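Local coordinates for protein alginate lyase (Aplysia kurodai, PDB 5GMT) that cleaves alginate by beta-elimination as a polysaccharide lyase of family 14, with a preference for polymannuronate, at residues 197-202 and 273-278; 209-214 and 221-226. One frame throughout, in Å; residues are numbered along the deposited sequence.

How the interactions relate
Both contacts reach the same antiparallel sheet of a beta-sandwich, their centres about 14 Å apart. Strand 191-199, which supplies the start of 197-202, is followed in the chain by strand 208-216 and lies beside it in the sheet; strand 222-229 comes next, as the second arm of a hairpin. Interaction 2 thus falls, in sequence, between the two segments of interaction 1, whose second segment, 273-278, is the C-terminal tail after strand 261-272. They meet directly: E197 and K211 share a backbone hydrogen bond, and NE1 of W209 bonds to the carbonyl oxygen of A276. The tail is thereby joined to two neighbouring strands.

Interaction 1 (197-202 and 273-278); sequences EVHINT and PSHAVV
The H199 ring lies between two polar partners at its edge, close to its plane: ND1 accepts the backbone N-H of A276 (2.9 Å from ND1 to A276 N, 162°), and NE2 donates to OE2 of E197 (2.8 Å). W209 stacks on this ring. The carboxylate of E197 is met on its anti side, tilted somewhat from its plane, and because the E197 chain is extended its OE2 also reaches CG of P273, 3.7 Å away. An imidazole suits the place, since it can accept on one nitrogen and donate on the other. With ND1 accepting and NE2 donating, the neutral form protonated on NE2 is probably favoured.

The H275 ring uses its edge too, NE2 donating to O of I200 in both the ring plane and the carbonyl plane (2.8 Å). With CG anti to the backbone N (chi1 -168°), the ring swings back toward the strand end. The two imidazoles meet rim to rim, their planes only 16° apart, neither covering the other. Farther on, CG1 of V277 touches I200 O and also lies 3.7 Å from OG1 of T202, a hydroxyl hydrogen-bonded to D207. The whole is a C-terminal tail fastened across the end of a sandwich strand by two histidines, without a regular beta pairing.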
ATOM      1  N   GLU A 197      -9.313   4.588  -1.630  1.00  6.30           N
ATOM      2  CA  GLU A 197     -10.298   5.122  -0.711  1.00  5.47           C
ATOM      3  C   GLU A 197     -10.847   3.992   0.146  1.00  6.16           C
ATOM      4  O   GLU A 197     -11.309   2.977  -0.367  1.00  5.84           O
ATOM      5  CB  GLU A 197     -11.440   5.826  -1.456  1.00  6.55           C
ATOM      6  CG  GLU A 197     -12.521   6.331  -0.501  1.00  7.17           C
ATOM      7  CD  GLU A 197     -13.460   7.359  -1.122  1.00 10.10           C
ATOM      8  OE1 GLU A 197     -13.380   7.591  -2.343  1.00 10.79           O
ATOM      9  OE2 GLU A 197     -14.287   7.933  -0.378  1.00 12.16           O
ATOM     10  N   VAL A 198     -10.760   4.171   1.457  1.00  6.55           N
ATOM     11  CA  VAL A 198     -11.105   3.112   2.386  1.00  5.75           C
ATOM     12  C   VAL A 198     -12.145   3.595   3.379  1.00  6.39           C
ATOM     13  O   VAL A 198     -11.941   4.606   4.044  1.00  7.76           O
ATOM     14  CB  VAL A 198      -9.871   2.617   3.176  1.00  5.10           C
ATOM     15  CG1 VAL A 198     -10.291   1.550   4.201  1.00  8.44           C
ATOM     16  CG2 VAL A 198      -8.807   2.073   2.236  1.00  6.06           C
ATOM     17  N   HIS A 199     -13.262   2.879   3.466  1.00  4.12           N
ATOM     18  CA  HIS A 199     -14.256   3.140   4.503  1.00  6.89           C
ATOM     19  C   HIS A 199     -14.384   1.870   5.325  1.00  7.56           C
ATOM     20  O   HIS A 199     -14.800   0.832   4.806  1.00  5.48           O
ATOM     21  CB  HIS A 199     -15.609   3.549   3.897  1.00  7.51           C
ATOM     22  CG  HIS A 199     -15.576   4.875   3.202  1.00  9.52           C
ATOM     23  ND1 HIS A 199     -16.416   5.912   3.543  1.00  9.75           N
ATOM     24  CD2 HIS A 199     -14.780   5.342   2.211  1.00 10.01           C
ATOM     25  CE1 HIS A 199     -16.143   6.960   2.787  1.00 11.08           C
ATOM     26  NE2 HIS A 199     -15.160   6.639   1.964  1.00  9.39           N
ATOM     27  N   ILE A 200     -14.008   1.932   6.600  1.00  6.71           N
ATOM     28  CA  ILE A 200     -13.987   0.709   7.382  1.00  8.20           C
ATOM     29  C   ILE A 200     -15.411   0.375   7.790  1.00  7.85           C
ATOM     30  O   ILE A 200     -16.296   1.230   7.754  1.00 10.81           O
ATOM     31  CB  ILE A 200     -13.053   0.807   8.621  1.00  8.22           C
ATOM     32  CG1 ILE A 200     -13.483   1.923   9.574  1.00  8.75           C
ATOM     33  CG2 ILE A 200     -11.607   1.015   8.186  1.00 10.96           C
ATOM     34  CD1 ILE A 200     -12.521   2.047  10.777  1.00 10.91           C
ATOM     35  N   ASN A 201     -15.635  -0.884   8.135  1.00  8.67           N
ATOM     36  CA  ASN A 201     -16.979  -1.368   8.429  1.00  8.09           C
ATOM     37  C   ASN A 201     -17.580  -0.837   9.717  1.00 10.76           C
ATOM     38  O   ASN A 201     -16.874  -0.484  10.666  1.00  9.54           O
ATOM     39  CB  ASN A 201     -16.976  -2.892   8.492  1.00  6.81           C
ATOM     40  CG  ASN A 201     -16.064  -3.419   9.589  1.00  8.55           C
ATOM     41  OD1 ASN A 201     -14.841  -3.289   9.501  1.00  8.55           O
ATOM     42  ND2 ASN A 201     -16.658  -4.025  10.634  1.00  9.25           N
ATOM     43  N   THR A 202     -18.903  -0.789   9.736  1.00  9.17           N
ATOM     44  CA  THR A 202     -19.636  -0.736  10.995  1.00  9.09           C
ATOM     45  C   THR A 202     -19.296  -1.991  11.775  1.00  8.26           C
ATOM     46  O   THR A 202     -19.323  -3.087  11.217  1.00  9.02           O
ATOM     47  CB  THR A 202     -21.141  -0.684  10.759  1.00  9.45           C
ATOM     48  OG1 THR A 202     -21.428   0.346   9.800  1.00  9.83           O
ATOM     49  CG2 THR A 202     -21.885  -0.406  12.068  1.00  8.52           C
ATOM     50  N   PRO A 273     -12.596  11.815   3.834  1.00 12.31           N
ATOM     51  CA  PRO A 273     -13.973  12.104   3.428  1.00 10.47           C
ATOM     52  C   PRO A 273     -14.944  11.687   4.516  1.00 11.97           C
ATOM     53  O   PRO A 273     -14.551  11.006   5.467  1.00 12.36           O
ATOM     54  CB  PRO A 273     -14.163  11.237   2.186  1.00 14.28           C
ATOM     55  CG  PRO A 273     -13.293  10.022   2.475  1.00 15.17           C
ATOM     56  CD  PRO A 273     -12.106  10.541   3.266  1.00 12.12           C
ATOM     57  N   SER A 274     -16.203  12.081   4.373  1.00 12.07           N
ATOM     58  CA  SER A 274     -17.233  11.621   5.294  1.00 10.66           C
ATOM     59  C   SER A 274     -17.380  10.113   5.200  1.00  9.09           C
ATOM     60  O   SER A 274     -17.455   9.557   4.103  1.00 11.35           O
ATOM     61  CB  SER A 274     -18.570  12.291   4.983  1.00 17.48           C
ATOM     62  OG  SER A 274     -18.501  13.689   5.184  1.00 19.71           O
ATOM     63  N   HIS A 275     -17.422   9.458   6.355  1.00 10.74           N
ATOM     64  CA  HIS A 275     -17.601   8.007   6.416  1.00 10.59           C
ATOM     65  C   HIS A 275     -18.937   7.586   5.804  1.00 15.27           C
ATOM     66  O   HIS A 275     -19.981   8.116   6.155  1.00  9.94           O
ATOM     67  CB  HIS A 275     -17.501   7.533   7.868  1.00  9.83           C
ATOM     68  CG  HIS A 275     -17.379   6.049   8.010  1.00 10.42           C
ATOM     69  ND1 HIS A 275     -17.952   5.352   9.052  1.00 12.96           N
ATOM     70  CD2 HIS A 275     -16.735   5.132   7.250  1.00  9.74           C
ATOM     71  CE1 HIS A 275     -17.671   4.069   8.928  1.00 10.51           C
ATOM     72  NE2 HIS A 275     -16.935   3.906   7.842  1.00  8.67           N
ATOM     73  N   ALA A 276     -18.896   6.651   4.860  1.00 10.49           N
ATOM     74  CA  ALA A 276     -20.111   6.152   4.230  1.00 13.60           C
ATOM     75  C   ALA A 276     -19.980   4.659   3.951  1.00 13.91           C
ATOM     76  O   ALA A 276     -19.289   4.256   3.023  1.00 17.35           O
ATOM     77  CB  ALA A 276     -20.400   6.910   2.939  1.00 14.11           C
ATOM     78  N   VAL A 277     -20.643   3.833   4.750  1.00 13.30           N
ATOM     79  CA  VAL A 277     -20.545   2.393   4.544  1.00  7.27           C
ATOM     80  C   VAL A 277     -21.522   1.941   3.470  1.00 11.67           C
ATOM     81  O   VAL A 277     -22.453   2.671   3.115  1.00  9.89           O
ATOM     82  CB  VAL A 277     -20.809   1.624   5.845  1.00 10.81           C
ATOM     83  CG1 VAL A 277     -19.760   1.995   6.894  1.00  9.67           C
ATOM     84  CG2 VAL A 277     -22.210   1.916   6.353  1.00 10.20           C
ATOM     85  N   VAL A 278     -21.288   0.742   2.939  1.00  7.29           N
ATOM     86  CA  VAL A 278     -22.160   0.177   1.917  1.00  7.94           C
ATOM     87  C   VAL A 278     -22.544  -1.235   2.310  1.00  7.51           C
ATOM     88  O   VAL A 278     -21.699  -2.132   2.321  1.00  7.99           O
ATOM     89  CB  VAL A 278     -21.491   0.178   0.532  1.00  8.46           C
ATOM     90  CG1 VAL A 278     -22.382  -0.536  -0.476  1.00 10.46           C
ATOM     91  CG2 VAL A 278     -21.235   1.598   0.094  1.00  9.50           C
TER

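Interaction 2 (209-214 and 221-226); sequences WVKICV and QQCYTA
C213 and C223 are joined covalently, SG to SG at 2.0 Å, across a non-hydrogen-bonded pair of antiparallel strands where their CA atoms come within 4.0 Å. In both cysteines SG is anti to the carbonyl carbon (chi1 -66° and -62°), which turns the two sulfurs together above the sheet. The disulfide torsion is 110°. The extended chain of Q221 brings its amide alongside, NE2 lying 3.6 Å from CB of C213.

On the same face K211 and T225 form the other non-hydrogen-bonded pair. The aliphatic part of the lysine runs past the threonine, CG being 3.4 Å from OG1 of T225. Threonine, beta-branched, suits a strand and its hydroxyl an exposed face, while the lysine lays methylenes against it and carries its charge outward.

Alternating with these pairs are three hydrogen-bonded ones, V210-A226, I212-Y224 and V214-Q222, each closed by two backbone bonds. The shortest runs from A226 N to V210 O, at 2.7 Å. These hydrogen-bonded pairs fix the register that sets the cysteines opposite each other.

Farther out, V210, I212, Y224 and A226 point to the other face, toward the second sheet. V210 and I212 pack on L139 and L141, while Y224 and A226 touch L179; branched V210 and I212, small A226 and the broad ring of Y224 fill this interior. The phenol OH of Y224 finds its partner in D168. On the side of 209-214 away from 221-226, strand 191-199 continues the sheet through backbone bonds of W209 with H199 and C213 with S195. This is a disulfide-bridged antiparallel beta hairpin within the concanavalin-like sandwich of the family 14 lyases.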
ATOM      1  N   TRP A 209     -15.578  -0.899   2.662  1.00  6.26           N
ATOM      2  CA  TRP A 209     -15.174  -1.040   1.269  1.00  8.07           C
ATOM      3  C   TRP A 209     -13.869  -0.343   0.942  1.00  6.37           C
ATOM      4  O   TRP A 209     -13.411   0.542   1.672  1.00  7.20           O
ATOM      5  CB  TRP A 209     -16.277  -0.515   0.337  1.00  5.91           C
ATOM      6  CG  TRP A 209     -16.776   0.883   0.625  1.00  9.36           C
ATOM      7  CD1 TRP A 209     -17.732   1.242   1.533  1.00  7.62           C
ATOM      8  CD2 TRP A 209     -16.382   2.095  -0.040  1.00  7.56           C
ATOM      9  NE1 TRP A 209     -17.940   2.602   1.491  1.00  8.36           N
ATOM     10  CE2 TRP A 209     -17.127   3.146   0.528  1.00  8.96           C
ATOM     11  CE3 TRP A 209     -15.467   2.391  -1.055  1.00 10.07           C
ATOM     12  CZ2 TRP A 209     -16.987   4.473   0.112  1.00  7.63           C
ATOM     13  CZ3 TRP A 209     -15.324   3.713  -1.463  1.00  8.81           C
ATOM     14  CH2 TRP A 209     -16.078   4.732  -0.881  1.00  7.51           C
ATOM     15  N   VAL A 210     -13.266  -0.769  -0.164  1.00  5.76           N
ATOM     16  CA  VAL A 210     -12.050  -0.159  -0.677  1.00  5.94           C
ATOM     17  C   VAL A 210     -12.215   0.083  -2.178  1.00  7.75           C
ATOM     18  O   VAL A 210     -12.566  -0.828  -2.932  1.00  9.80           O
ATOM     19  CB  VAL A 210     -10.811  -1.048  -0.430  1.00  6.07           C
ATOM     20  CG1 VAL A 210      -9.555  -0.356  -0.934  1.00  5.12           C
ATOM     21  CG2 VAL A 210     -10.669  -1.397   1.063  1.00  6.12           C
ATOM     22  N   LYS A 211     -11.970   1.311  -2.604  1.00  7.20           N
ATOM     23  CA  LYS A 211     -12.009   1.641  -4.026  1.00  6.26           C
ATOM     24  C   LYS A 211     -10.623   2.092  -4.448  1.00  6.71           C
ATOM     25  O   LYS A 211     -10.072   3.044  -3.890  1.00  9.05           O
ATOM     26  CB  LYS A 211     -13.046   2.737  -4.308  1.00  9.23           C
ATOM     27  CG  LYS A 211     -13.121   3.144  -5.786  1.00 10.00           C
ATOM     28  CD  LYS A 211     -14.060   4.323  -6.018  1.00 10.01           C
ATOM     29  CE  LYS A 211     -14.107   4.667  -7.502  1.00 27.96           C
ATOM     30  NZ  LYS A 211     -14.981   5.831  -7.805  1.00 33.59           N
ATOM     31  N   ILE A 212     -10.051   1.387  -5.414  1.00  7.46           N
ATOM     32  CA  ILE A 212      -8.741   1.727  -5.925  1.00  8.29           C
ATOM     33  C   ILE A 212      -8.866   2.186  -7.367  1.00  9.99           C
ATOM     34  O   ILE A 212      -9.501   1.512  -8.177  1.00  9.24           O
ATOM     35  CB  ILE A 212      -7.788   0.521  -5.841  1.00 10.09           C
ATOM     36  CG1 ILE A 212      -7.507   0.167  -4.369  1.00  8.12           C
ATOM     37  CG2 ILE A 212      -6.501   0.797  -6.621  1.00 10.04           C
ATOM     38  CD1 ILE A 212      -6.712  -1.114  -4.218  1.00 10.69           C
ATOM     39  N   CYS A 213      -8.279   3.336  -7.683  1.00  8.83           N
ATOM     40  CA  CYS A 213      -8.231   3.790  -9.066  1.00  9.79           C
ATOM     41  C   CYS A 213      -6.774   3.952  -9.443  1.00  9.13           C
ATOM     42  O   CYS A 213      -5.982   4.470  -8.662  1.00 10.27           O
ATOM     43  CB  CYS A 213      -8.987   5.104  -9.253  1.00 11.25           C
ATOM     44  SG  CYS A 213     -10.760   4.971  -8.985  1.00 12.57           S
ATOM     45  N   VAL A 214      -6.418   3.499 -10.638  1.00 10.83           N
ATOM     46  CA  VAL A 214      -5.053   3.649 -11.123  1.00 10.48           C
ATOM     47  C   VAL A 214      -5.109   4.242 -12.517  1.00 11.41           C
ATOM     48  O   VAL A 214      -5.923   3.820 -13.337  1.00 10.71           O
ATOM     49  CB  VAL A 214      -4.302   2.288 -11.152  1.00 13.15           C
ATOM     50  CG1 VAL A 214      -2.932   2.423 -11.803  1.00 11.19           C
ATOM     51  CG2 VAL A 214      -4.186   1.691  -9.742  1.00 10.56           C
ATOM     52  N   GLN A 221      -8.293   5.846 -16.764  1.00 12.94           N
ATOM     53  CA  GLN A 221      -8.381   5.405 -15.388  1.00 17.76           C
ATOM     54  C   GLN A 221      -9.034   4.031 -15.320  1.00 17.62           C
ATOM     55  O   GLN A 221     -10.021   3.783 -16.009  1.00 14.79           O
ATOM     56  CB  GLN A 221      -9.182   6.420 -14.591  1.00 18.69           C
ATOM     57  CG  GLN A 221      -9.108   6.278 -13.107  1.00 20.04           C
ATOM     58  CD  GLN A 221      -9.991   7.295 -12.422  1.00 19.15           C
ATOM     59  OE1 GLN A 221     -11.147   7.470 -12.789  1.00 25.94           O
ATOM     60  NE2 GLN A 221      -9.444   7.982 -11.441  1.00 25.96           N
ATOM     61  N   GLN A 222      -8.475   3.130 -14.516  1.00 13.73           N
ATOM     62  CA  GLN A 222      -9.163   1.878 -14.207  1.00 13.77           C
ATOM     63  C   GLN A 222      -9.416   1.793 -12.706  1.00 13.47           C
ATOM     64  O   GLN A 222      -8.495   1.965 -11.910  1.00 11.57           O
ATOM     65  CB  GLN A 222      -8.356   0.669 -14.691  1.00 21.31           C
ATOM     66  CG  GLN A 222      -8.405   0.505 -16.212  1.00 21.68           C
ATOM     67  CD  GLN A 222      -7.967  -0.864 -16.692  1.00 31.20           C
ATOM     68  OE1 GLN A 222      -6.908  -1.365 -16.311  1.00 29.53           O
ATOM     69  NE2 GLN A 222      -8.785  -1.477 -17.541  1.00 29.94           N
ATOM     70  N   CYS A 223     -10.663   1.543 -12.317  1.00 12.89           N
ATOM     71  CA  CYS A 223     -10.983   1.493 -10.897  1.00 12.83           C
ATOM     72  C   CYS A 223     -11.539   0.136 -10.531  1.00 13.23           C
ATOM     73  O   CYS A 223     -12.137  -0.547 -11.363  1.00 12.51           O
ATOM     74  CB  CYS A 223     -11.994   2.572 -10.516  1.00 10.94           C
ATOM     75  SG  CYS A 223     -11.454   4.268 -10.772  1.00 14.42           S
ATOM     76  N   TYR A 224     -11.339  -0.244  -9.275  1.00  8.69           N
ATOM     77  CA  TYR A 224     -11.925  -1.458  -8.728  1.00  9.92           C
ATOM     78  C   TYR A 224     -12.480  -1.154  -7.356  1.00 11.13           C
ATOM     79  O   TYR A 224     -11.796  -0.533  -6.546  1.00 10.84           O
ATOM     80  CB  TYR A 224     -10.887  -2.573  -8.634  1.00 12.21           C
ATOM     81  CG  TYR A 224     -11.248  -3.637  -7.629  1.00 15.50           C
ATOM     82  CD1 TYR A 224     -12.361  -4.444  -7.817  1.00 12.38           C
ATOM     83  CD2 TYR A 224     -10.474  -3.835  -6.489  1.00 12.25           C
ATOM     84  CE1 TYR A 224     -12.700  -5.424  -6.896  1.00 14.40           C
ATOM     85  CE2 TYR A 224     -10.804  -4.808  -5.565  1.00 12.05           C
ATOM     86  CZ  TYR A 224     -11.917  -5.599  -5.774  1.00 10.41           C
ATOM     87  OH  TYR A 224     -12.239  -6.562  -4.849  1.00  9.73           O
ATOM     88  N   THR A 225     -13.713  -1.574  -7.095  1.00 10.52           N
ATOM     89  CA  THR A 225     -14.273  -1.411  -5.761  1.00  9.23           C
ATOM     90  C   THR A 225     -14.469  -2.762  -5.092  1.00 10.53           C
ATOM     91  O   THR A 225     -15.225  -3.596  -5.575  1.00 10.59           O
ATOM     92  CB  THR A 225     -15.603  -0.655  -5.786  1.00 15.02           C
ATOM     93  OG1 THR A 225     -15.380   0.691  -6.242  1.00 16.02           O
ATOM     94  CG2 THR A 225     -16.204  -0.611  -4.389  1.00 16.83           C
ATOM     95  N   ALA A 226     -13.754  -2.973  -3.991  1.00  9.93           N
ATOM     96  CA  ALA A 226     -13.988  -4.121  -3.122  1.00 10.18           C
ATOM     97  C   ALA A 226     -15.037  -3.758  -2.080  1.00 10.25           C
ATOM     98  O   ALA A 226     -14.760  -2.993  -1.165  1.00  8.14           O
ATOM     99  CB  ALA A 226     -12.693  -4.551  -2.433  1.00  9.34           C
TER